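Local coordinates for subclass B3 metallo-beta-lactamase (Sphingobium indicum, PDB 7LUU), which probably hydrolyses beta-lactam antibiotics as a subclass B3 metallo-beta-lactamase with a two-zinc active site, at residues H195-S208 with I244-L258. Sequence-based numbering, arbitrary orientation.
Sequences HATPGHTMGSMTWS and IVKGFEASYRRMGAL. With ZN (zinc ion), chain B.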
ATOM      1  N   HIS A 195      -8.126  -0.330   7.545  1.00 14.50           N
ATOM      2  CA  HIS A 195      -9.407  -0.633   6.891  1.00 14.81           C
ATOM      3  C   HIS A 195      -9.186  -1.742   5.890  1.00 14.51           C
ATOM      4  O   HIS A 195      -8.442  -1.561   4.932  1.00 16.28           O
ATOM      5  CB  HIS A 195      -9.997   0.576   6.167  1.00 17.12           C
ATOM      6  CG  HIS A 195     -10.065   1.791   7.009  1.00 15.59           C
ATOM      7  ND1 HIS A 195     -11.143   2.100   7.819  1.00 16.16           N
ATOM      8  CD2 HIS A 195      -9.150   2.776   7.192  1.00 15.25           C
ATOM      9  CE1 HIS A 195     -10.909   3.253   8.431  1.00 21.00           C
ATOM     10  NE2 HIS A 195      -9.708   3.688   8.078  1.00 15.88           N
ATOM     11  N   ALA A 196      -9.863  -2.861   6.071  1.00 14.86           N
ATOM     12  CA  ALA A 196      -9.765  -3.903   5.038  1.00 17.29           C
ATOM     13  C   ALA A 196     -10.353  -3.384   3.743  1.00 17.20           C
ATOM     14  O   ALA A 196     -11.535  -2.976   3.714  1.00 15.90           O
ATOM     15  CB  ALA A 196     -10.530  -5.156   5.474  1.00 15.37           C
ATOM     16  N   THR A 197      -9.581  -3.457   2.625  1.00 16.07           N
ATOM     17  CA  THR A 197     -10.126  -2.982   1.335  1.00 14.74           C
ATOM     18  C   THR A 197      -9.786  -4.039   0.286  1.00 13.76           C
ATOM     19  O   THR A 197      -8.929  -3.843  -0.574  1.00 14.83           O
ATOM     20  CB  THR A 197      -9.603  -1.590   0.940  1.00 13.57           C
ATOM     21  OG1 THR A 197      -8.169  -1.544   1.109  1.00 14.56           O
ATOM     22  CG2 THR A 197     -10.263  -0.529   1.829  1.00 14.14           C
ATOM     23  N   PRO A 198     -10.387  -5.215   0.405  1.00 16.05           N
ATOM     24  CA  PRO A 198     -10.034  -6.346  -0.477  1.00 13.68           C
ATOM     25  C   PRO A 198     -10.542  -6.155  -1.892  1.00 14.13           C
ATOM     26  O   PRO A 198     -11.412  -5.317  -2.187  1.00 16.92           O
ATOM     27  CB  PRO A 198     -10.736  -7.542   0.180  1.00 14.46           C
ATOM     28  CG  PRO A 198     -11.906  -6.877   0.879  1.00 16.74           C
ATOM     29  CD  PRO A 198     -11.403  -5.591   1.406  1.00 18.06           C
ATOM     30  N   GLY A 199      -9.966  -6.953  -2.793  1.00 14.68           N
ATOM     31  CA  GLY A 199     -10.395  -7.029  -4.181  1.00 16.49           C
ATOM     32  C   GLY A 199      -9.183  -7.291  -5.056  1.00 17.42           C
ATOM     33  O   GLY A 199      -9.107  -8.215  -5.854  1.00 17.09           O
ATOM     34  N   HIS A 200      -8.206  -6.384  -4.968  1.00 16.64           N
ATOM     35  CA  HIS A 200      -6.974  -6.628  -5.718  1.00 16.87           C
ATOM     36  C   HIS A 200      -6.306  -7.891  -5.205  1.00 17.63           C
ATOM     37  O   HIS A 200      -5.835  -8.744  -5.996  1.00 16.15           O
ATOM     38  CB  HIS A 200      -6.092  -5.379  -5.565  1.00 14.46           C
ATOM     39  CG  HIS A 200      -4.773  -5.482  -6.263  1.00 13.85           C
ATOM     40  ND1 HIS A 200      -4.639  -5.376  -7.635  1.00 15.04           N
ATOM     41  CD2 HIS A 200      -3.531  -5.708  -5.766  1.00 13.70           C
ATOM     42  CE1 HIS A 200      -3.357  -5.541  -7.958  1.00 17.27           C
ATOM     43  NE2 HIS A 200      -2.670  -5.721  -6.842  1.00 14.51           N
ATOM     44  N   THR A 201      -6.274  -8.025  -3.872  1.00 16.55           N
ATOM     45  CA  THR A 201      -5.998  -9.298  -3.188  1.00 16.81           C
ATOM     46  C   THR A 201      -6.945  -9.363  -2.009  1.00 15.29           C
ATOM     47  O   THR A 201      -7.558  -8.364  -1.632  1.00 15.69           O
ATOM     48  CB  THR A 201      -4.559  -9.410  -2.670  1.00 17.11           C
ATOM     49  OG1 THR A 201      -4.348  -8.507  -1.574  1.00 15.98           O
ATOM     50  CG2 THR A 201      -3.510  -9.100  -3.763  1.00 16.03           C
ATOM     51  N   MET A 202      -7.025 -10.538  -1.382  1.00 15.55           N
ATOM     52  CA  MET A 202      -7.969 -10.626  -0.258  1.00 16.91           C
ATOM     53  C   MET A 202      -7.532  -9.852   0.988  1.00 17.22           C
ATOM     54  O   MET A 202      -8.397  -9.446   1.784  1.00 19.64           O
ATOM     55  CB  MET A 202      -8.220 -12.088   0.098  1.00 21.41           C
ATOM     56  CG  MET A 202      -9.233 -12.795  -0.827  1.00 21.12           C
ATOM     57  SD  MET A 202     -10.831 -12.002  -1.006  1.00 22.77           S
ATOM     58  CE  MET A 202     -11.442 -12.104   0.707  1.00 24.44           C
ATOM     59  N   GLY A 203      -6.242  -9.658   1.181  1.00 15.04           N
ATOM     60  CA  GLY A 203      -5.685  -8.991   2.338  1.00 17.84           C
ATOM     61  C   GLY A 203      -5.307  -7.551   2.090  1.00 15.51           C
ATOM     62  O   GLY A 203      -4.659  -6.947   2.960  1.00 15.29           O
ATOM     63  N   SER A 204      -5.688  -6.982   0.949  1.00 12.71           N
ATOM     64  CA  SER A 204      -5.366  -5.576   0.709  1.00 13.33           C
ATOM     65  C   SER A 204      -5.958  -4.689   1.805  1.00 13.01           C
ATOM     66  O   SER A 204      -7.107  -4.903   2.261  1.00 13.84           O
ATOM     67  CB  SER A 204      -5.914  -5.144  -0.655  1.00 13.60           C
ATOM     68  OG  SER A 204      -5.155  -5.798  -1.709  1.00 16.56           O
ATOM     69  N   MET A 205      -5.200  -3.647   2.173  1.00 14.32           N
ATOM     70  CA  MET A 205      -5.580  -2.872   3.362  1.00 13.82           C
ATOM     71  C   MET A 205      -5.212  -1.414   3.145  1.00 15.93           C
ATOM     72  O   MET A 205      -4.144  -1.109   2.607  1.00 12.43           O
ATOM     73  CB  MET A 205      -4.880  -3.424   4.624  1.00 15.26           C
ATOM     74  CG  MET A 205      -5.287  -2.627   5.934  1.00 17.55           C
ATOM     75  SD  MET A 205      -5.075  -3.737   7.381  1.00 19.14           S
ATOM     76  CE  MET A 205      -6.764  -4.369   7.484  1.00 21.65           C
ATOM     77  N   THR A 206      -6.095  -0.524   3.598  1.00 13.14           N
ATOM     78  CA  THR A 206      -5.973   0.926   3.492  1.00 12.24           C
ATOM     79  C   THR A 206      -5.781   1.486   4.895  1.00 14.90           C
ATOM     80  O   THR A 206      -6.280   0.940   5.869  1.00 13.77           O
ATOM     81  CB  THR A 206      -7.258   1.456   2.829  1.00 15.70           C
ATOM     82  OG1 THR A 206      -7.261   1.048   1.468  1.00 13.74           O
ATOM     83  CG2 THR A 206      -7.422   3.015   2.939  1.00 15.20           C
ATOM     84  N   TRP A 207      -5.009   2.567   5.001  1.00 13.89           N
ATOM     85  CA  TRP A 207      -4.652   3.164   6.278  1.00 13.53           C
ATOM     86  C   TRP A 207      -5.121   4.600   6.325  1.00 12.64           C
ATOM     87  O   TRP A 207      -4.865   5.341   5.377  1.00 15.90           O
ATOM     88  CB  TRP A 207      -3.097   3.109   6.411  1.00 13.07           C
ATOM     89  CG  TRP A 207      -2.547   1.721   6.129  1.00 15.94           C
ATOM     90  CD1 TRP A 207      -2.082   1.225   4.902  1.00 15.94           C
ATOM     91  CD2 TRP A 207      -2.551   0.619   7.033  1.00 14.96           C
ATOM     92  NE1 TRP A 207      -1.721  -0.116   5.058  1.00 13.96           N
ATOM     93  CE2 TRP A 207      -2.028  -0.514   6.337  1.00 14.53           C
ATOM     94  CE3 TRP A 207      -2.947   0.481   8.393  1.00 17.63           C
ATOM     95  CZ2 TRP A 207      -1.852  -1.753   6.962  1.00 17.19           C
ATOM     96  CZ3 TRP A 207      -2.756  -0.724   8.999  1.00 18.23           C
ATOM     97  CH2 TRP A 207      -2.227  -1.851   8.275  1.00 20.04           C
ATOM     98  N   SER A 208      -5.664   5.040   7.480  1.00 13.78           N
ATOM     99  CA  SER A 208      -6.062   6.431   7.591  1.00 14.60           C
ATOM    100  C   SER A 208      -5.586   7.033   8.904  1.00 17.05           C
ATOM    101  O   SER A 208      -5.477   6.353   9.938  1.00 17.54           O
ATOM    102  CB  SER A 208      -7.610   6.575   7.478  1.00 14.61           C
ATOM    103  OG  SER A 208      -8.237   5.931   8.615  1.00 17.53           O
ATOM    104  N   ILE A 244     -13.527 -12.341  -3.621  1.00 16.12           N
ATOM    105  CA  ILE A 244     -12.798 -11.199  -4.207  1.00 15.54           C
ATOM    106  C   ILE A 244     -13.790 -10.133  -4.691  1.00 17.08           C
ATOM    107  O   ILE A 244     -13.599  -8.934  -4.457  1.00 18.59           O
ATOM    108  CB  ILE A 244     -11.877 -11.707  -5.349  1.00 15.88           C
ATOM    109  CG1 ILE A 244     -10.589 -12.348  -4.822  1.00 18.16           C
ATOM    110  CG2 ILE A 244     -11.544 -10.615  -6.407  1.00 16.69           C
ATOM    111  CD1 ILE A 244      -9.566 -11.329  -4.220  1.00 18.07           C
ATOM    112  N   VAL A 245     -14.862 -10.552  -5.379  1.00 16.78           N
ATOM    113  CA  VAL A 245     -15.839  -9.608  -5.903  1.00 19.42           C
ATOM    114  C   VAL A 245     -16.654  -8.969  -4.775  1.00 18.00           C
ATOM    115  O   VAL A 245     -16.872  -7.756  -4.772  1.00 20.03           O
ATOM    116  CB  VAL A 245     -16.742 -10.311  -6.919  1.00 20.59           C
ATOM    117  CG1 VAL A 245     -17.894  -9.370  -7.276  1.00 25.25           C
ATOM    118  CG2 VAL A 245     -15.867 -10.640  -8.174  1.00 23.09           C
ATOM    119  N   LYS A 246     -17.117  -9.768  -3.808  1.00 20.14           N
ATOM    120  CA  LYS A 246     -17.774  -9.177  -2.642  1.00 19.67           C
ATOM    121  C   LYS A 246     -16.798  -8.276  -1.905  1.00 21.98           C
ATOM    122  O   LYS A 246     -17.205  -7.282  -1.281  1.00 21.68           O
ATOM    123  CB  LYS A 246     -18.252 -10.292  -1.717  1.00 26.22           C
ATOM    124  CG  LYS A 246     -19.484 -11.040  -2.279  1.00 34.86           C
ATOM    125  CD  LYS A 246     -20.352 -10.093  -3.119  1.00 52.14           C
ATOM    126  CE  LYS A 246     -21.554 -10.730  -3.869  1.00 60.35           C
ATOM    127  NZ  LYS A 246     -22.830  -9.935  -3.668  1.00 57.83           N
ATOM    128  N   GLY A 247     -15.510  -8.639  -1.970  1.00 18.69           N
ATOM    129  CA  GLY A 247     -14.474  -7.797  -1.370  1.00 20.57           C
ATOM    130  C   GLY A 247     -14.425  -6.421  -1.996  1.00 17.24           C
ATOM    131  O   GLY A 247     -14.452  -5.397  -1.288  1.00 18.06           O
ATOM    132  N   PHE A 248     -14.471  -6.367  -3.336  1.00 16.13           N
ATOM    133  CA  PHE A 248     -14.495  -5.064  -3.996  1.00 18.00           C
ATOM    134  C   PHE A 248     -15.707  -4.244  -3.558  1.00 19.20           C
ATOM    135  O   PHE A 248     -15.580  -3.024  -3.329  1.00 19.04           O
ATOM    136  CB  PHE A 248     -14.534  -5.224  -5.521  1.00 18.09           C
ATOM    137  CG  PHE A 248     -13.162  -5.303  -6.176  1.00 18.86           C
ATOM    138  CD1 PHE A 248     -12.266  -4.248  -6.105  1.00 20.84           C
ATOM    139  CD2 PHE A 248     -12.757  -6.494  -6.841  1.00 17.73           C
ATOM    140  CE1 PHE A 248     -10.970  -4.343  -6.711  1.00 22.32           C
ATOM    141  CE2 PHE A 248     -11.472  -6.598  -7.388  1.00 17.89           C
ATOM    142  CZ  PHE A 248     -10.632  -5.534  -7.366  1.00 19.56           C
ATOM    143  N   GLU A 249     -16.871  -4.889  -3.434  1.00 18.59           N
ATOM    144  CA  GLU A 249     -18.064  -4.137  -3.052  1.00 19.15           C
ATOM    145  C   GLU A 249     -17.884  -3.541  -1.665  1.00 22.39           C
ATOM    146  O   GLU A 249     -18.231  -2.374  -1.440  1.00 19.49           O
ATOM    147  CB  GLU A 249     -19.299  -5.041  -3.113  1.00 24.55           C
ATOM    148  CG  GLU A 249     -19.558  -5.552  -4.513  1.00 38.23           C
ATOM    149  CD  GLU A 249     -20.562  -6.735  -4.591  1.00 57.51           C
ATOM    150  OE1 GLU A 249     -21.118  -7.183  -3.553  1.00 54.72           O
ATOM    151  OE2 GLU A 249     -20.791  -7.201  -5.731  1.00 64.59           O
ATOM    152  N   ALA A 250     -17.276  -4.304  -0.737  1.00 19.72           N
ATOM    153  CA  ALA A 250     -17.052  -3.775   0.612  1.00 19.39           C
ATOM    154  C   ALA A 250     -16.047  -2.638   0.588  1.00 18.56           C
ATOM    155  O   ALA A 250     -16.208  -1.629   1.291  1.00 19.54           O
ATOM    156  CB  ALA A 250     -16.524  -4.886   1.521  1.00 20.61           C
ATOM    157  N   SER A 251     -15.044  -2.756  -0.273  1.00 16.92           N
ATOM    158  CA  SER A 251     -14.057  -1.690  -0.414  1.00 16.79           C
ATOM    159  C   SER A 251     -14.695  -0.398  -0.914  1.00 16.95           C
ATOM    160  O   SER A 251     -14.317   0.692  -0.456  1.00 17.01           O
ATOM    161  CB  SER A 251     -12.978  -2.116  -1.389  1.00 17.05           C
ATOM    162  OG  SER A 251     -12.195  -3.141  -0.790  1.00 15.73           O
ATOM    163  N   TYR A 252     -15.607  -0.492  -1.882  1.00 17.49           N
ATOM    164  CA  TYR A 252     -16.224   0.721  -2.404  1.00 18.26           C
ATOM    165  C   TYR A 252     -17.040   1.402  -1.320  1.00 19.02           C
ATOM    166  O   TYR A 252     -17.016   2.635  -1.204  1.00 21.19           O
ATOM    167  CB  TYR A 252     -17.097   0.395  -3.619  1.00 19.14           C
ATOM    168  CG  TYR A 252     -16.352  -0.278  -4.717  1.00 18.60           C
ATOM    169  CD1 TYR A 252     -15.000  -0.045  -4.896  1.00 17.77           C
ATOM    170  CD2 TYR A 252     -17.029  -1.170  -5.582  1.00 22.01           C
ATOM    171  CE1 TYR A 252     -14.299  -0.686  -5.910  1.00 18.24           C
ATOM    172  CE2 TYR A 252     -16.353  -1.806  -6.626  1.00 20.60           C
ATOM    173  CZ  TYR A 252     -14.977  -1.537  -6.797  1.00 18.64           C
ATOM    174  OH  TYR A 252     -14.317  -2.188  -7.827  1.00 20.22           O
ATOM    175  N   ARG A 253     -17.739   0.605  -0.497  1.00 20.57           N
ATOM    176  CA  ARG A 253     -18.532   1.159   0.605  1.00 20.51           C
ATOM    177  C   ARG A 253     -17.625   1.815   1.643  1.00 20.02           C
ATOM    178  O   ARG A 253     -17.904   2.946   2.092  1.00 20.65           O
ATOM    179  CB  ARG A 253     -19.385   0.074   1.289  1.00 21.40           C
ATOM    180  CG  ARG A 253     -20.509  -0.535   0.399  1.00 25.83           C
ATOM    181  CD  ARG A 253     -21.509  -1.463   1.182  1.00 31.47           C
ATOM    182  NE  ARG A 253     -20.908  -2.694   1.698  1.00 37.05           N
ATOM    183  CZ  ARG A 253     -20.824  -3.842   1.006  1.00 28.81           C
ATOM    184  NH1 ARG A 253     -21.297  -3.920  -0.232  1.00 42.77           N
ATOM    185  NH2 ARG A 253     -20.275  -4.894   1.550  1.00 32.39           N
ATOM    186  N   ARG A 254     -16.492   1.170   1.943  1.00 19.04           N
ATOM    187  CA  ARG A 254     -15.528   1.734   2.889  1.00 19.57           C
ATOM    188  C   ARG A 254     -14.976   3.033   2.348  1.00 20.48           C
ATOM    189  O   ARG A 254     -14.921   4.057   3.057  1.00 21.78           O
ATOM    190  CB  ARG A 254     -14.383   0.750   3.156  1.00 20.96           C
ATOM    191  CG  ARG A 254     -13.211   1.367   3.941  1.00 18.35           C
ATOM    192  CD  ARG A 254     -13.720   1.790   5.342  1.00 19.23           C
ATOM    193  NE  ARG A 254     -14.387   0.648   5.972  1.00 22.87           N
ATOM    194  CZ  ARG A 254     -15.490   0.726   6.719  1.00 25.41           C
ATOM    195  NH1 ARG A 254     -16.063   1.908   6.969  1.00 27.40           N
ATOM    196  NH2 ARG A 254     -16.054  -0.379   7.200  1.00 33.29           N
ATOM    197  N   MET A 255     -14.498   3.004   1.096  1.00 17.95           N
ATOM    198  CA  MET A 255     -13.858   4.198   0.542  1.00 17.92           C
ATOM    199  C   MET A 255     -14.849   5.362   0.386  1.00 23.34           C
ATOM    200  O   MET A 255     -14.459   6.522   0.506  1.00 26.83           O
ATOM    201  CB  MET A 255     -13.218   3.842  -0.810  1.00 19.39           C
ATOM    202  CG  MET A 255     -12.013   2.962  -0.639  1.00 25.79           C
ATOM    203  SD  MET A 255     -10.614   3.711   0.283  1.00 31.61           S
ATOM    204  CE  MET A 255     -10.215   4.965  -0.854  1.00 30.89           C
ATOM    205  N   GLY A 256     -16.129   5.079   0.203  1.00 24.59           N
ATOM    206  CA  GLY A 256     -17.142   6.127   0.228  1.00 30.91           C
ATOM    207  C   GLY A 256     -17.435   6.679   1.615  1.00 33.17           C
ATOM    208  O   GLY A 256     -17.857   7.839   1.723  1.00 34.64           O
ATOM    209  N   ALA A 257     -17.212   5.896   2.669  1.00 28.60           N
ATOM    210  CA  ALA A 257     -17.452   6.313   4.051  1.00 31.25           C
ATOM    211  C   ALA A 257     -16.291   7.083   4.680  1.00 31.20           C
ATOM    212  O   ALA A 257     -16.502   7.806   5.664  1.00 28.73           O
ATOM    213  CB  ALA A 257     -17.743   5.102   4.946  1.00 35.80           C
ATOM    214  N   LEU A 258     -15.064   6.921   4.183  1.00 21.98           N
ATOM    215  CA  LEU A 258     -13.927   7.506   4.859  1.00 21.46           C
ATOM    216  C   LEU A 258     -13.954   9.011   4.791  1.00 23.11           C
ATOM    217  O   LEU A 258     -14.278   9.598   3.756  1.00 25.29           O
ATOM    218  CB  LEU A 258     -12.620   7.039   4.205  1.00 19.59           C
ATOM    219  CG  LEU A 258     -12.140   5.675   4.565  1.00 24.01           C
ATOM    220  CD1 LEU A 258     -10.982   5.263   3.660  1.00 23.14           C
ATOM    221  CD2 LEU A 258     -11.802   5.613   6.076  1.00 27.43           C
TER
HETATM  222 ZN    ZN B 301      -0.702  -5.851  -6.468  1.00 17.46          ZN
HETATM  223  O   HOH W   1     -13.068  -1.874   5.763  1.00 23.30           O
HETATM  224  O   HOH W   2       0.687  -4.847  -7.362  1.00 19.96           O
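Gly199 CA sits over the ring of Phe248, where the zinc-binding loop of the metallo-beta-lactamase alpha-beta/beta-alpha fold meets helix 242-257. The loop links antiparallel strands 190-196 and 205-213, and the helix packs against it. Gly199 has no side chain, and its CA rests directly on the ring as a CH-pi contact, 3.4 Å from the ring centroid and 10° off the ring normal. Further round the ring, CE2 and CZ meet the carbonyl group of Gly199. Ser290 and Leu294 of helix 282-300 also touch Phe248.

His200, the next residue, turns away from the helix. CG is anti to the backbone N, and NE2 binds zinc at 2.0 Å. Glu122, His124 and a water complete this site. ND1 is hydrogen-bonded to the Asn227 carbonyl; with the zinc at NE2, this holds the ring's rotation. Its backbone N still touches Phe248 CZ, so the helix packs against the backbone next to a zinc ligand.

Gly247, which has no side chain, lets Pro198 come close, with CG 3.5 Å from Gly247 CA. At the start of the helix segment, Ile244 CD1 meets Met202 SD and Gly199 O.

Arg254 can be followed outward. CB leads toward the strands, with CG anti to the backbone N (chi1 170°). CG touches both His195 CB and Thr197 CG2. The chain bends at chi2, which brings CD to 3.6 Å from His195 ND1, and again at chi3, which turns NE to a water. NE donates to this water, which in turn donates to Ala196 O and joins helix to strand. The guanidinium plane is tilted 35° from the His195 ring.

Leu258, just past the helix, puts CD2 over one face of that ring, 3.7 Å from its centroid. In the ring plane, His195 NE2 and Ser208 OG share a nearly straight hydrogen bond of 2.7 Å.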